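Long-range contacts in peptidase S9 prolyl oligopeptidase catalytic domain-containing protein (Pyrococcus horikoshii, PDB 4HXF), which probably cleaves peptides as an acylaminoacyl serine peptidase, with substrates selected through assembly into a self-compartmentalizing hexamer: residues G490-L495 with S526-A531; W474-S479 with K532-P537; N105-E110 with F123-D128. All coordinates share one frame; numbering follows the deposited sequence.

Along the chain, interaction 3 comes first, in the beta-propeller, and closes before the other two open in the alpha/beta hydrolase domain. There, interaction 1 is nested inside the loop closed by interaction 2; their centres are about 12 Å apart and they touch, Tyr530 of 526-531 packing on the end of helix 467-478. Both draw on the connection between helix 521-524 and strand 538-543 of the eight-stranded sheet, so one loop backs the 490-495 segment, which lines the inhibitor pocket, and also packs on the end of helix 467-478. Interaction 3 lies about 36 Å from interaction 1, centre to centre, yet both reach a second subunit, consistent with both domains taking part in hexamer contacts.

Interaction 1 of 3, residues G490-L495 with S526-A531; sequences GISYWL and SPLFYA. With Y3A (N-[(benzyloxy)carbonyl]glycyl-N-[(2S,3R)-4-chloro-3-hydroxy-1-phenylbutan-2-yl]glycinamide), chain B.
Ser526 reaches across to Trp494 with its hydroxyl: OG accepts the backbone N-H of Trp494 at 2.9 Å in an almost straight bond (168°). Trp494 opens a helix and Tyr493 holds the N-cap position, so a small hydroxyl suits an amide lacking a carbonyl one turn earlier. The second bond runs from Leu528 N to Ser492 O, also 2.9 Å, with the donor tilted from the carbonyl plane. Beyond them, the ring of Tyr493 meets Phe529 in a T-shaped stack, the Phe529 edge over the tyrosine face, centroids 5.0 Å apart and planes at 77°. Having CG anti to the backbone N (chi1 -173°) directs the tyrosine there, while Ser526 OG lies at its ring edge.

Further out, Ser526 OG is also bonded to Tyr522 O, Gln553 holds Ser492 OG and Tyr493 N, and Tyr493 OH meets Tyr493 of the second subunit. On the ligand side, Ile491 CG2 lies against one face of the Trp494 indole, over its centre. Ile491 CD1 comes within 3.9 Å of inhibitor atom CB4, and the Trp494 edge meets the phenyl, CZ3 to CE2 3.9 Å: an apolar wall consistent with the S1 specificity pocket of a prolyl oligopeptidase-type hydrolase.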
loop_
_atom_site.group_PDB
_atom_site.type_symbol
_atom_site.label_atom_id
_atom_site.label_comp_id
_atom_site.label_asym_id
_atom_site.label_seq_id
_atom_site.Cartn_x
_atom_site.Cartn_y
_atom_site.Cartn_z
ATOM N N GLY A 490 -6.700 9.499 40.934
ATOM C CA GLY A 490 -6.650 10.035 42.294
ATOM C C GLY A 490 -5.304 9.987 42.985
ATOM O O GLY A 490 -4.323 9.812 42.373
ATOM N N ILE A 491 -5.320 10.190 44.265
ATOM C CA ILE A 491 -4.220 9.907 45.159
ATOM C C ILE A 491 -4.655 8.985 46.265
ATOM O O ILE A 491 -5.657 9.201 46.901
ATOM C CB ILE A 491 -3.666 11.241 45.773
ATOM C CG1 ILE A 491 -3.235 12.230 44.716
ATOM C CG2 ILE A 491 -2.499 10.909 46.745
ATOM C CD1 ILE A 491 -4.301 13.356 44.490
ATOM N N SER A 492 -3.869 7.929 46.436
ATOM C CA SER A 492 -3.898 7.021 47.574
ATOM C C SER A 492 -2.677 7.153 48.513
ATOM O O SER A 492 -2.850 6.785 49.679
ATOM C CB SER A 492 -4.116 5.524 47.247
ATOM O OG SER A 492 -3.062 4.975 46.498
ATOM N N TYR A 493 -1.534 7.590 47.994
ATOM C CA TYR A 493 -0.362 7.746 48.796
ATOM C C TYR A 493 0.444 8.946 48.468
ATOM O O TYR A 493 1.052 9.034 47.369
ATOM C CB TYR A 493 0.514 6.458 48.711
ATOM C CG TYR A 493 1.721 6.342 49.610
ATOM C CD1 TYR A 493 1.851 7.155 50.785
ATOM C CD2 TYR A 493 2.690 5.398 49.436
ATOM C CE1 TYR A 493 2.918 7.049 51.634
ATOM C CE2 TYR A 493 3.752 5.281 50.276
ATOM C CZ TYR A 493 3.907 6.118 51.387
ATOM O OH TYR A 493 4.919 5.957 52.245
ATOM N N TRP A 494 0.471 9.938 49.386
ATOM C CA TRP A 494 1.189 11.153 49.073
ATOM C C TRP A 494 2.676 10.991 48.822
ATOM O O TRP A 494 3.269 11.805 48.052
ATOM C CB TRP A 494 0.946 12.238 50.140
ATOM C CG TRP A 494 -0.490 12.662 50.159
ATOM C CD1 TRP A 494 -1.426 12.434 51.147
ATOM C CD2 TRP A 494 -1.138 13.468 49.152
ATOM N NE1 TRP A 494 -2.627 13.040 50.785
ATOM C CE2 TRP A 494 -2.504 13.609 49.567
ATOM C CE3 TRP A 494 -0.741 13.991 47.952
ATOM C CZ2 TRP A 494 -3.434 14.363 48.855
ATOM C CZ3 TRP A 494 -1.670 14.747 47.239
ATOM C CH2 TRP A 494 -2.994 14.888 47.676
ATOM N N LEU A 495 3.359 10.041 49.429
ATOM C CA LEU A 495 4.788 10.018 49.273
ATOM C C LEU A 495 5.163 9.692 47.837
ATOM O O LEU A 495 6.081 10.298 47.261
ATOM C CB LEU A 495 5.496 9.000 50.184
ATOM C CG LEU A 495 7.006 9.120 50.231
ATOM C CD1 LEU A 495 7.527 10.453 50.744
ATOM C CD2 LEU A 495 7.677 8.075 51.085
ATOM N N SER A 526 -2.948 9.661 53.958
ATOM C CA SER A 526 -3.019 8.869 52.754
ATOM C C SER A 526 -4.014 7.725 52.895
ATOM O O SER A 526 -3.846 6.886 53.793
ATOM C CB SER A 526 -1.617 8.269 52.447
ATOM O OG SER A 526 -0.707 9.294 51.936
ATOM N N PRO A 527 -4.984 7.641 51.996
ATOM C CA PRO A 527 -5.996 6.530 52.036
ATOM C C PRO A 527 -5.395 5.102 52.076
ATOM O O PRO A 527 -5.999 4.266 52.733
ATOM C CB PRO A 527 -6.828 6.738 50.773
ATOM C CG PRO A 527 -6.704 8.234 50.531
ATOM C CD PRO A 527 -5.371 8.653 51.017
ATOM N N LEU A 528 -4.266 4.910 51.404
ATOM C CA LEU A 528 -3.664 3.585 51.326
ATOM C C LEU A 528 -3.545 2.926 52.680
ATOM O O LEU A 528 -3.830 1.721 52.834
ATOM C CB LEU A 528 -2.288 3.630 50.615
ATOM C CG LEU A 528 -1.708 2.257 50.275
ATOM C CD1 LEU A 528 -2.510 1.683 49.149
ATOM C CD2 LEU A 528 -0.219 2.441 49.802
ATOM N N PHE A 529 -3.158 3.688 53.678
ATOM C CA PHE A 529 -2.855 3.128 54.986
ATOM C C PHE A 529 -4.111 2.741 55.788
ATOM O O PHE A 529 -4.020 2.061 56.843
ATOM C CB PHE A 529 -2.012 4.084 55.770
ATOM C CG PHE A 529 -0.692 4.224 55.208
ATOM C CD1 PHE A 529 -0.430 5.088 54.200
ATOM C CD2 PHE A 529 0.292 3.283 55.535
ATOM C CE1 PHE A 529 0.779 5.130 53.586
ATOM C CE2 PHE A 529 1.550 3.276 54.902
ATOM C CZ PHE A 529 1.804 4.263 53.931
ATOM N N TYR A 530 -5.274 3.177 55.322
ATOM C CA TYR A 530 -6.559 2.901 55.960
ATOM C C TYR A 530 -7.454 2.040 55.154
ATOM O O TYR A 530 -8.666 1.945 55.388
ATOM C CB TYR A 530 -7.277 4.272 56.178
ATOM C CG TYR A 530 -6.458 5.270 57.028
ATOM C CD1 TYR A 530 -5.618 6.203 56.420
ATOM C CD2 TYR A 530 -6.714 5.455 58.364
ATOM C CE1 TYR A 530 -4.938 7.138 57.146
ATOM C CE2 TYR A 530 -6.060 6.482 59.103
ATOM C CZ TYR A 530 -5.183 7.321 58.444
ATOM O OH TYR A 530 -4.445 8.192 59.231
ATOM N N ALA A 531 -6.858 1.372 54.147
ATOM C CA ALA A 531 -7.617 0.434 53.269
ATOM C C ALA A 531 -8.468 -0.578 54.015
ATOM O O ALA A 531 -9.528 -0.917 53.516
ATOM C CB ALA A 531 -6.583 -0.260 52.385
HETATM N N3 Y3A B . -3.308 21.700 39.362
HETATM C CA3 Y3A B . -3.279 20.881 40.589
HETATM C C3 Y3A B . -3.432 19.434 40.108
HETATM O O3 Y3A B . -3.212 18.993 38.999
HETATM C C4 Y3A B . -5.868 17.061 40.135
HETATM O O4 Y3A B . -6.738 17.627 41.046
HETATM C CA4 Y3A B . -4.467 17.143 40.713
HETATM N N4 Y3A B . -4.267 18.568 41.088
HETATM C CB4 Y3A B . -4.263 16.459 42.097
HETATM C CG4 Y3A B . -2.874 16.584 42.632
HETATM C CD1 Y3A B . -1.730 16.035 42.033
HETATM C CD2 Y3A B . -2.681 17.225 43.847
HETATM C CE1 Y3A B . -0.462 16.149 42.572
HETATM C CE2 Y3A B . -1.416 17.356 44.400
HETATM C CZ4 Y3A B . -0.326 16.853 43.760
HETATM C C15 Y3A B . -5.986 17.330 38.588
#

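Interaction 2 of 3, residues W474-S479 with K532-P537; sequences WALTQS and KNVKAP
Leu476 and Thr477, in the last turn of helix 467-478, pack against Asn533, Val534 and Ala536 of the loop leading into strand 538-543. Trp474, at the start of this turn, serves from within: its carbonyl O accepts Thr477 OG1 at 2.8 Å, and its indole face is covered by Gln478 CG. Leu476 presents a branched apolar end to the loop, CD2 lying 4.2 Å from Ala536 CB, where the small alanine leaves room for it. Its carbonyl O is bridged by a water to Lys535 N, the water donating to the first and accepting from the second.

Thr477 divides its work between two branches. With OG1 between its backbone N and carbonyl carbon (chi1 69°), the hydroxyl folds back on the helix, whereas CG2 meets Val534 CG2 at 3.8 Å. Its carbonyl O receives Asn533 ND2 at 2.9 Å; the donor lies in the carbonyl plane and the oxygen close to the amide plane, so the asparagine side chain replaces a backbone donor missing at the helix end. Gln478 curls round to give NE2 to Thr477 OG1, 3.1 Å away and tilted from the amide plane. Replacing Thr477 by an alanine is likely to open a gap beside Val534 CG2, deprive Trp474 O of its hydroxyl donor and leave Gln478 NE2 without this acceptor. At Ser479 the helix is left, while Lys535 curls back so that NZ donates to Asn533 O at 2.9 Å and forms a salt bridge with Asp480.

The contact thus pairs a thin apolar seam with polar closure of two carbonyls in the helix's last turn, one by an amide and one by a water, while Lys535 is held by Asp480 and Asn533 O.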
loop_
_atom_site.group_PDB
_atom_site.type_symbol
_atom_site.label_atom_id
_atom_site.label_comp_id
_atom_site.label_asym_id
_atom_site.label_seq_id
_atom_site.Cartn_x
_atom_site.Cartn_y
_atom_site.Cartn_z
ATOM N N TRP A 474 -10.497 8.591 50.386
ATOM C CA TRP A 474 -10.432 8.967 51.789
ATOM C C TRP A 474 -11.730 8.771 52.466
ATOM O O TRP A 474 -11.849 8.136 53.518
ATOM C CB TRP A 474 -10.004 10.410 51.854
ATOM C CG TRP A 474 -9.726 10.904 53.268
ATOM C CD1 TRP A 474 -10.425 11.880 53.891
ATOM C CD2 TRP A 474 -8.579 10.598 54.151
ATOM N NE1 TRP A 474 -9.923 12.141 55.125
ATOM C CE2 TRP A 474 -8.778 11.385 55.349
ATOM C CE3 TRP A 474 -7.508 9.711 54.112
ATOM C CZ2 TRP A 474 -7.874 11.402 56.354
ATOM C CZ3 TRP A 474 -6.631 9.668 55.168
ATOM C CH2 TRP A 474 -6.782 10.471 56.284
ATOM N N ALA A 475 -12.803 9.221 51.832
ATOM C CA ALA A 475 -14.147 9.122 52.368
ATOM C C ALA A 475 -14.539 7.658 52.657
ATOM O O ALA A 475 -15.132 7.326 53.717
ATOM C CB ALA A 475 -15.146 9.692 51.363
ATOM N N LEU A 476 -14.122 6.769 51.755
ATOM C CA LEU A 476 -14.517 5.355 51.954
ATOM C C LEU A 476 -13.694 4.726 53.057
ATOM O O LEU A 476 -14.100 3.742 53.686
ATOM C CB LEU A 476 -14.334 4.543 50.674
ATOM C CG LEU A 476 -15.565 4.475 49.777
ATOM C CD1 LEU A 476 -16.384 5.709 49.562
ATOM C CD2 LEU A 476 -15.268 3.591 48.518
ATOM N N THR A 477 -12.547 5.319 53.361
ATOM C CA THR A 477 -11.737 4.845 54.473
ATOM C C THR A 477 -12.066 5.497 55.809
ATOM O O THR A 477 -11.737 4.986 56.875
ATOM C CB THR A 477 -10.212 5.038 54.299
ATOM O OG1 THR A 477 -9.865 6.415 54.345
ATOM C CG2 THR A 477 -9.614 4.339 53.061
ATOM N N GLN A 478 -12.798 6.656 55.799
ATOM C CA GLN A 478 -12.988 7.402 57.031
ATOM C C GLN A 478 -14.455 7.512 57.446
ATOM O O GLN A 478 -14.725 7.986 58.549
ATOM C CB GLN A 478 -12.467 8.809 56.836
ATOM C CG GLN A 478 -10.967 8.913 56.513
ATOM C CD GLN A 478 -10.105 8.291 57.576
ATOM O OE1 GLN A 478 -10.360 8.446 58.790
ATOM N NE2 GLN A 478 -9.003 7.613 57.125
ATOM N N SER A 479 -15.390 7.096 56.617
ATOM C CA SER A 479 -16.786 7.256 56.929
ATOM C C SER A 479 -17.503 5.994 56.513
ATOM O O SER A 479 -17.053 5.287 55.590
ATOM C CB SER A 479 -17.323 8.384 56.097
ATOM O OG SER A 479 -18.729 8.645 56.160
ATOM N N LYS A 532 -8.009 -1.074 55.158
ATOM C CA LYS A 532 -8.795 -2.070 55.911
ATOM C C LYS A 532 -10.204 -1.581 56.286
ATOM O O LYS A 532 -11.093 -2.356 56.506
ATOM C CB LYS A 532 -8.004 -2.631 57.104
ATOM C CG LYS A 532 -7.836 -1.611 58.185
ATOM C CD LYS A 532 -7.097 -2.111 59.452
ATOM C CE LYS A 532 -6.472 -0.890 60.200
ATOM N N ASN A 533 -10.365 -0.277 56.349
ATOM C CA ASN A 533 -11.623 0.308 56.766
ATOM C C ASN A 533 -12.715 0.293 55.718
ATOM O O ASN A 533 -13.913 0.614 56.050
ATOM C CB ASN A 533 -11.426 1.784 57.160
ATOM C CG ASN A 533 -10.565 1.993 58.394
ATOM O OD1 ASN A 533 -10.248 1.068 59.152
ATOM N ND2 ASN A 533 -10.201 3.255 58.646
ATOM N N VAL A 534 -12.336 0.107 54.471
ATOM C CA VAL A 534 -13.292 0.242 53.342
ATOM C C VAL A 534 -14.368 -0.842 53.412
ATOM O O VAL A 534 -14.052 -2.061 53.630
ATOM C CB VAL A 534 -12.616 0.228 51.996
ATOM C CG1 VAL A 534 -13.624 0.246 50.804
ATOM C CG2 VAL A 534 -11.601 1.359 51.909
ATOM N N LYS A 535 -15.616 -0.436 53.257
ATOM C CA LYS A 535 -16.728 -1.373 53.263
ATOM C C LYS A 535 -17.587 -1.245 52.001
ATOM O O LYS A 535 -18.423 -2.095 51.769
ATOM C CB LYS A 535 -17.628 -1.107 54.477
ATOM C CG LYS A 535 -16.987 -1.279 55.816
ATOM C CD LYS A 535 -17.931 -0.881 56.958
ATOM C CE LYS A 535 -17.186 -0.250 58.129
ATOM N NZ LYS A 535 -16.246 0.899 57.797
ATOM N N ALA A 536 -17.462 -0.167 51.246
ATOM C CA ALA A 536 -18.309 0.071 50.086
ATOM C C ALA A 536 -17.623 -0.334 48.817
ATOM O O ALA A 536 -16.423 -0.099 48.682
ATOM C CB ALA A 536 -18.636 1.594 49.990
ATOM N N PRO A 537 -18.353 -0.894 47.865
ATOM C CA PRO A 537 -17.720 -1.179 46.559
ATOM C C PRO A 537 -17.145 0.058 45.881
ATOM O O PRO A 537 -17.771 1.155 45.921
ATOM C CB PRO A 537 -18.840 -1.768 45.702
ATOM C CG PRO A 537 -20.070 -1.485 46.491
ATOM C CD PRO A 537 -19.758 -1.287 47.907
HETATM O O HOH W 1 -16.326 2.290 52.789
HETATM O O HOH W 2 -15.724 2.871 56.336
#

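Interaction 3 of 3, residues N105-E110 with F123-D128; sequences NIRSIE and FKRRED. With MG (magnesium ion), chain G.
Phe123 lies between Asn105 and Arg107, one over each face of its ring. The tight side is that of Asn105, whose CB makes a CH-pi contact 3.6 Å from the ring centroid, close to the normal, and whose amide stacks on the ring with planes 24° apart. Over the opposite face lies the Arg107 guanidinium, turned 21° from the ring, though its exact closeness is doubtful. Phe123 takes the chi1 of 62° that sets CG between backbone N and carbonyl carbon, placing the flat ring in this slot. Behind it, Phe123 N donates to Asn105 O at 3.0 Å. Asn105 has positive phi, a conformation asparagine tolerates well.

The outer side is looser and wetter. Arg107 NH2 and Arg125 NH2 stand 3.7 Å apart, yet both arginines form salt bridges with Glu150, which probably offsets their charges. Glu127 barely reaches the other segment, ND2 of Asn105 being 4.4 Å from its OE2; instead OE1 binds a magnesium ion at 2.1 Å, whose other five ligands are waters, one donating to OE2.

The contact closes the open end of the hairpin 106-111/117-124, where Arg107 and Ser108 face Val121 in a classic beta bulge, and strands 151-158 and 163-171 complete the four-stranded propeller blade.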
loop_
_atom_site.group_PDB
_atom_site.type_symbol
_atom_site.label_atom_id
_atom_site.label_comp_id
_atom_site.label_asym_id
_atom_site.label_seq_id
_atom_site.Cartn_x
_atom_site.Cartn_y
_atom_site.Cartn_z
ATOM N N ASN A 105 6.068 20.187 16.743
ATOM C CA ASN A 105 6.265 20.575 18.124
ATOM C C ASN A 105 6.175 22.056 18.359
ATOM O O ASN A 105 6.904 22.577 19.234
ATOM C CB ASN A 105 7.611 20.050 18.595
ATOM C CG ASN A 105 7.674 18.519 18.519
ATOM O OD1 ASN A 105 6.653 17.820 18.653
ATOM N ND2 ASN A 105 8.850 18.025 18.304
ATOM N N ILE A 106 5.303 22.731 17.623
ATOM C CA ILE A 106 4.978 24.117 17.864
ATOM C C ILE A 106 3.813 24.159 18.750
ATOM O O ILE A 106 2.874 23.412 18.496
ATOM C CB ILE A 106 4.631 24.847 16.520
ATOM C CG1 ILE A 106 5.913 24.932 15.701
ATOM C CG2 ILE A 106 4.020 26.221 16.803
ATOM C CD1 ILE A 106 7.112 25.564 16.433
ATOM N N ARG A 107 3.878 24.931 19.816
ATOM C CA ARG A 107 2.840 25.065 20.825
ATOM C C ARG A 107 2.045 26.376 20.703
ATOM O O ARG A 107 0.937 26.515 21.244
ATOM C CB ARG A 107 3.381 24.934 22.236
ATOM C CG ARG A 107 3.957 23.542 22.577
ATOM C CD ARG A 107 4.263 23.328 24.056
ATOM N NE ARG A 107 4.708 21.927 24.286
ATOM C CZ ARG A 107 5.803 21.536 24.998
ATOM N NH1 ARG A 107 6.602 22.445 25.509
ATOM N NH2 ARG A 107 6.079 20.217 25.185
ATOM N N SER A 108 2.657 27.425 20.144
ATOM C CA SER A 108 1.994 28.757 20.132
ATOM C C SER A 108 2.434 29.505 18.891
ATOM O O SER A 108 3.578 29.392 18.506
ATOM C CB SER A 108 2.222 29.684 21.325
ATOM O OG SER A 108 3.597 30.068 21.620
ATOM N N ILE A 109 1.528 30.354 18.392
ATOM C CA ILE A 109 1.822 31.316 17.319
ATOM C C ILE A 109 1.200 32.654 17.653
ATOM O O ILE A 109 0.077 32.684 18.111
ATOM C CB ILE A 109 1.417 30.904 15.852
ATOM C CG1 ILE A 109 -0.019 30.336 15.799
ATOM C CG2 ILE A 109 2.413 29.805 15.344
ATOM C CD1 ILE A 109 -0.504 30.173 14.347
ATOM N N GLU A 110 1.921 33.732 17.434
ATOM C CA GLU A 110 1.441 35.099 17.703
ATOM C C GLU A 110 1.973 36.078 16.677
ATOM O O GLU A 110 3.226 36.127 16.430
ATOM C CB GLU A 110 1.949 35.580 19.127
ATOM C CG GLU A 110 1.587 36.942 19.567
ATOM C CD GLU A 110 2.348 37.571 20.828
ATOM O OE1 GLU A 110 3.257 37.062 21.355
ATOM O OE2 GLU A 110 1.995 38.696 21.159
ATOM N N PHE A 123 9.217 23.166 21.050
ATOM C CA PHE A 123 10.157 22.438 21.885
ATOM C C PHE A 123 10.960 21.435 21.038
ATOM O O PHE A 123 10.526 21.123 19.873
ATOM C CB PHE A 123 9.452 21.714 23.020
ATOM C CG PHE A 123 8.472 20.675 22.572
ATOM C CD1 PHE A 123 7.143 20.996 22.263
ATOM C CD2 PHE A 123 8.879 19.356 22.414
ATOM C CE1 PHE A 123 6.229 19.966 21.852
ATOM C CE2 PHE A 123 7.991 18.360 22.015
ATOM C CZ PHE A 123 6.675 18.660 21.754
ATOM N N LYS A 124 12.070 20.933 21.601
ATOM C CA LYS A 124 12.865 19.938 20.965
ATOM C C LYS A 124 13.385 19.019 22.036
ATOM O O LYS A 124 13.669 19.473 23.141
ATOM C CB LYS A 124 14.018 20.531 20.148
ATOM C CG LYS A 124 15.044 21.420 20.826
ATOM C CD LYS A 124 16.246 21.628 19.853
ATOM C CE LYS A 124 17.102 22.891 20.045
ATOM N NZ LYS A 124 17.014 23.572 21.358
ATOM N N ARG A 125 13.514 17.733 21.696
ATOM C CA ARG A 125 13.884 16.672 22.642
ATOM C C ARG A 125 14.959 15.809 22.007
ATOM O O ARG A 125 15.238 15.982 20.814
ATOM C CB ARG A 125 12.642 15.830 22.922
ATOM C CG ARG A 125 11.539 16.552 23.581
ATOM C CD ARG A 125 10.361 15.652 23.919
ATOM N NE ARG A 125 9.344 16.394 24.643
ATOM C CZ ARG A 125 8.089 15.969 24.863
ATOM N NH1 ARG A 125 7.709 14.731 24.389
ATOM N NH2 ARG A 125 7.224 16.734 25.511
ATOM N N ARG A 126 15.539 14.888 22.777
ATOM C CA ARG A 126 16.655 14.019 22.327
ATOM C C ARG A 126 16.161 13.056 21.258
ATOM O O ARG A 126 16.833 12.835 20.254
ATOM C CB ARG A 126 17.285 13.315 23.535
ATOM C CG ARG A 126 18.235 14.126 24.388
ATOM C CD ARG A 126 18.567 13.534 25.780
ATOM N NE ARG A 126 19.588 14.405 26.374
ATOM C CZ ARG A 126 19.562 14.908 27.611
ATOM N NH1 ARG A 126 20.578 15.704 28.044
ATOM N NH2 ARG A 126 18.547 14.625 28.430
ATOM N N GLU A 127 15.013 12.437 21.401
ATOM C CA GLU A 127 14.362 11.580 20.327
ATOM C C GLU A 127 14.992 10.202 19.914
ATOM O O GLU A 127 14.734 9.736 18.826
ATOM C CB GLU A 127 14.161 12.334 19.006
ATOM C CG GLU A 127 13.568 13.733 19.200
ATOM C CD GLU A 127 12.159 13.734 19.661
ATOM O OE1 GLU A 127 11.690 12.657 20.019
ATOM O OE2 GLU A 127 11.492 14.809 19.668
ATOM N N ASP A 128 15.762 9.662 20.784
ATOM C CA ASP A 128 16.295 8.310 20.517
ATOM C C ASP A 128 15.049 7.364 20.434
ATOM O O ASP A 128 14.151 7.413 21.323
ATOM C CB ASP A 128 17.254 7.823 21.540
ATOM C CG ASP A 128 17.783 6.440 21.177
ATOM O OD1 ASP A 128 18.768 6.426 20.379
ATOM O OD2 ASP A 128 17.220 5.356 21.602
HETATM MG MG MG G . 10.129 11.966 21.227
HETATM O O HOH W 3 9.246 14.003 21.026
HETATM O O HOH W 4 11.156 12.186 22.952
HETATM O O HOH W 5 8.119 11.275 22.092
HETATM O O HOH W 6 9.219 11.392 19.176
HETATM O O HOH W 7 10.852 10.006 21.180
#